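Local structure of glycoside hydrolase YxiA (Bacillus licheniformis, 3LV4) at residues 59-62 with 67-70; 105-110 with 179-184. The protein probably hydrolyses glycosidic bonds of L-arabinan as a calcium-binding member of glycoside hydrolase family 43, similar to endo-1,5-alpha-L-arabinosidases. All blocks are in the same frame, centred on the assembly; numbering follows the deposited sequence.

Contact 1: residues 59-62 with 67-70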
# COMPACT_ATOMS: atom_id res chain seq x y z
N ASN A 59 -11.36 -16.27 21.41
CA ASN A 59 -12.61 -15.81 22.02
C ASN A 59 -12.99 -14.42 21.50
O ASN A 59 -13.58 -13.61 22.23
CB ASN A 59 -12.46 -15.74 23.54
CG ASN A 59 -11.47 -14.68 23.98
OD1 ASN A 59 -10.45 -14.44 23.31
ND2 ASN A 59 -11.76 -14.03 25.10
N VAL A 60 -12.64 -14.16 20.25
CA VAL A 60 -12.75 -12.81 19.67
C VAL A 60 -14.07 -12.08 19.98
O VAL A 60 -14.04 -10.89 20.27
CB VAL A 60 -12.48 -12.82 18.14
CG1 VAL A 60 -13.49 -13.70 17.41
CG2 VAL A 60 -12.46 -11.40 17.56
N TYR A 61 -15.20 -12.77 19.91
CA TYR A 61 -16.48 -12.07 20.10
C TYR A 61 -16.69 -11.58 21.53
O TYR A 61 -17.37 -10.58 21.76
CB TYR A 61 -17.68 -12.89 19.59
CG TYR A 61 -17.80 -12.86 18.08
CD1 TYR A 61 -17.93 -11.65 17.40
CD2 TYR A 61 -17.78 -14.03 17.34
CE1 TYR A 61 -18.04 -11.61 16.02
CE2 TYR A 61 -17.90 -14.01 15.95
CZ TYR A 61 -18.02 -12.79 15.30
OH TYR A 61 -18.13 -12.75 13.94
N GLU A 62 -16.07 -12.28 22.48
CA GLU A 62 -16.06 -11.84 23.87
C GLU A 62 -14.95 -10.82 24.10
O GLU A 62 -15.16 -9.79 24.73
CB GLU A 62 -15.85 -13.03 24.81
CG GLU A 62 -15.45 -12.66 26.24
CD GLU A 62 -15.11 -13.88 27.10
OE1 GLU A 62 -14.16 -14.63 26.76
OE2 GLU A 62 -15.79 -14.07 28.14
N THR A 67 -16.09 -3.39 20.91
CA THR A 67 -15.82 -2.88 19.57
C THR A 67 -16.90 -3.35 18.60
O THR A 67 -17.44 -2.57 17.82
CB THR A 67 -14.41 -3.31 19.10
OG1 THR A 67 -13.44 -2.55 19.83
CG2 THR A 67 -14.22 -3.05 17.60
N PHE A 68 -17.25 -4.63 18.67
CA PHE A 68 -18.35 -5.12 17.84
C PHE A 68 -19.65 -4.40 18.17
O PHE A 68 -20.44 -4.09 17.28
CB PHE A 68 -18.50 -6.63 17.92
CG PHE A 68 -17.31 -7.39 17.43
CD1 PHE A 68 -16.88 -7.26 16.11
CD2 PHE A 68 -16.61 -8.23 18.28
CE1 PHE A 68 -15.77 -7.95 15.65
CE2 PHE A 68 -15.50 -8.93 17.83
CZ PHE A 68 -15.07 -8.79 16.52
N GLU A 69 -19.88 -4.11 19.45
CA GLU A 69 -21.11 -3.44 19.86
C GLU A 69 -21.18 -2.00 19.36
O GLU A 69 -22.24 -1.54 18.94
CB GLU A 69 -21.26 -3.44 21.38
CG GLU A 69 -21.49 -4.83 21.98
CD GLU A 69 -21.49 -4.80 23.50
OE1 GLU A 69 -21.42 -3.69 24.08
OE2 GLU A 69 -21.57 -5.89 24.11
N TRP A 70 -20.05 -1.29 19.43
CA TRP A 70 -20.01 0.09 18.96
C TRP A 70 -20.16 0.16 17.45
O TRP A 70 -20.94 0.97 16.92
CB TRP A 70 -18.70 0.79 19.36
CG TRP A 70 -18.63 2.18 18.80
CD1 TRP A 70 -18.03 2.57 17.63
CD2 TRP A 70 -19.24 3.36 19.35
NE1 TRP A 70 -18.20 3.92 17.44
CE2 TRP A 70 -18.94 4.43 18.48
CE3 TRP A 70 -19.99 3.61 20.50
CZ2 TRP A 70 -19.37 5.73 18.72
CZ3 TRP A 70 -20.42 4.92 20.75
CH2 TRP A 70 -20.11 5.96 19.86
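Phe68 reaches from helix 65-71 across to helix 60-63 and puts the outer end of its ring against Val60 and Tyr61. With its CG anti to the carbonyl carbon (chi1 -62°), the ring reaches the shorter helix. Tyr61 comes over one face near the rim, its CD1 3.7 Å from Phe68 CE2. The two rings meet obliquely, centroids 5.0 Å apart and planes at 52°. At the rim of the Phe68 ring Val60 supplies two contacts: its carbonyl O lies near the ring plane, 3.5 Å from Phe68 CE2, while its methyl CG2 touches Phe68 CZ at 3.8 Å. No hydrogen bond crosses between the segments; the contact is apolar apart from the Val60 carbonyl O at the ring edge. With an alanine here in place of Phe68, the Tyr61 ring and the Val60 methyl would probably lose this neighbour and a gap would open between the two short helices. Tyr61 OH is held separately, by a hydrogen bond to the backbone O of Asp74. Val50 packs on Val60 and Tyr61, Leu76 on Phe68, and Thr67 rests helix 65-71 on strands 89-96 and 103-110.

Contact 2: residues 105-110 with 179-184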
# COMPACT_ATOMS: atom_id res chain seq x y z
N LEU A 105 -11.48 1.91 17.35
CA LEU A 105 -10.11 1.48 17.15
C LEU A 105 -9.50 1.19 18.52
O LEU A 105 -9.56 2.03 19.43
CB LEU A 105 -9.31 2.59 16.45
CG LEU A 105 -7.80 2.43 16.24
CD1 LEU A 105 -7.51 1.39 15.18
CD2 LEU A 105 -7.19 3.77 15.85
N GLY A 106 -8.95 -0.01 18.69
CA GLY A 106 -8.41 -0.40 19.98
C GLY A 106 -7.08 -1.10 19.89
O GLY A 106 -6.54 -1.30 18.79
N LEU A 107 -6.54 -1.47 21.05
CA LEU A 107 -5.23 -2.11 21.15
C LEU A 107 -5.36 -3.45 21.86
O LEU A 107 -6.03 -3.55 22.87
CB LEU A 107 -4.28 -1.21 21.94
CG LEU A 107 -2.91 -1.80 22.30
CD1 LEU A 107 -2.10 -2.07 21.01
CD2 LEU A 107 -2.16 -0.87 23.26
N ALA A 108 -4.73 -4.49 21.29
CA ALA A 108 -4.61 -5.78 21.96
C ALA A 108 -3.15 -6.20 21.88
O ALA A 108 -2.46 -5.83 20.95
CB ALA A 108 -5.51 -6.82 21.30
N VAL A 109 -2.68 -6.96 22.87
CA VAL A 109 -1.26 -7.31 22.94
C VAL A 109 -1.09 -8.81 23.10
O VAL A 109 -1.83 -9.44 23.85
CB VAL A 109 -0.57 -6.58 24.12
CG1 VAL A 109 0.90 -6.97 24.22
CG2 VAL A 109 -0.71 -5.09 23.93
N ALA A 110 -0.12 -9.38 22.38
CA ALA A 110 0.23 -10.80 22.51
C ALA A 110 1.70 -10.99 22.88
O ALA A 110 2.55 -10.16 22.52
CB ALA A 110 -0.06 -11.54 21.22
N THR A 179 3.12 2.07 26.57
CA THR A 179 1.77 1.53 26.69
C THR A 179 1.16 1.19 25.34
O THR A 179 0.25 0.36 25.25
CB THR A 179 0.82 2.51 27.40
OG1 THR A 179 0.65 3.67 26.57
CG2 THR A 179 1.38 2.91 28.76
N GLY A 180 1.66 1.83 24.29
CA GLY A 180 1.13 1.61 22.95
C GLY A 180 -0.09 2.46 22.64
O GLY A 180 -0.64 2.36 21.54
N PHE A 181 -0.52 3.28 23.60
CA PHE A 181 -1.65 4.19 23.39
C PHE A 181 -1.16 5.57 22.95
O PHE A 181 0.01 5.90 23.14
CB PHE A 181 -2.48 4.35 24.66
CG PHE A 181 -3.27 3.13 25.04
CD1 PHE A 181 -4.41 2.77 24.34
CD2 PHE A 181 -2.88 2.36 26.12
CE1 PHE A 181 -5.15 1.64 24.70
CE2 PHE A 181 -3.62 1.23 26.50
CZ PHE A 181 -4.75 0.87 25.78
N PRO A 182 -2.06 6.41 22.40
CA PRO A 182 -1.64 7.77 22.03
C PRO A 182 -1.22 8.62 23.23
O PRO A 182 -1.80 8.48 24.31
CB PRO A 182 -2.91 8.37 21.41
CG PRO A 182 -3.69 7.17 20.92
CD PRO A 182 -3.44 6.12 21.95
N LEU A 183 -0.24 9.50 23.03
CA LEU A 183 0.09 10.50 24.04
C LEU A 183 -1.14 11.37 24.25
O LEU A 183 -1.93 11.53 23.34
CB LEU A 183 1.30 11.35 23.60
CG LEU A 183 2.61 10.60 23.34
CD1 LEU A 183 3.71 11.56 22.90
CD2 LEU A 183 3.05 9.83 24.55
N PRO A 184 -1.30 11.95 25.45
CA PRO A 184 -2.52 12.71 25.74
C PRO A 184 -2.61 14.02 24.96
O PRO A 184 -1.60 14.54 24.50
CB PRO A 184 -2.41 13.03 27.24
CG PRO A 184 -1.23 12.27 27.74
CD PRO A 184 -0.35 11.98 26.58
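A tight turn in the loop between strands 170-175 and 190-193 meets strand 103-110, an inner strand of a four-stranded antiparallel sheet, and so joins two neighbouring sheets of the family 43 catalytic region, which in this family is a five-bladed beta-propeller. Leu107 carries the strand's side of the contact. Its CG stands anti to the backbone N (chi1 173°), and the branch ending in CD2 enters the bend formed by Thr179, Gly180 and Phe181. There CD2 lies over the centre of one face of the Phe181 ring, 4.0 Å from its centroid and 11° off the normal, a CH-pi contact. The same methyl is 3.4 Å from Thr179 O and 4.0 Å from Gly180 O, so it is received by an aromatic face and two carbonyl oxygens. Leu107 CB lies above the same face but out past its rim, 4.1 Å from Phe181 CE1. The turn is an ST turn: Phe181 N donates to Thr179 OG1 at 3.2 Å, with an N-H...O angle of 166°, which ties the backbone of Phe181 to the threonine side chain. Gly180 suits its place twice over, since its backbone angles would press a CB against the preceding carbonyl O, and that CB would also crowd Leu107 CD2. The two carbonyls beside the methyl have polar partners: Lys120 NZ donates to Thr179 O, and Gly180 O is hydrogen-bonded to Tyr92 OH. Strand 103-110 runs between strands 89-96 and 118-126; Tyr90 and Tyr92 of the former touch Leu107, Lys120 of the latter also touches Phe181, and Pro182 continues the loop across Phe123 and back to Met175 of strand 170-175.

Contact 1 comes first in the chain and is complete before the first residue of contact 2; both belong to the glycoside hydrolase family 43 part of the protein and lie to one side of its centre. Their centres are about 17 Å apart; the nearest atoms come to about 5 Å without touching. What they share is the antiparallel sheet of strands 80-83, 89-96, 103-110 and 118-126: helix 65-71 of contact 1 lies against its strands 89-96 and 103-110, whereas contact 2 joins strand 103-110 to the loop following strand 170-175. One sheet thus bears helix 65-71 of the helical pair and a loop from a later sheet, both away from the predicted catalytic residues and the calcium sites.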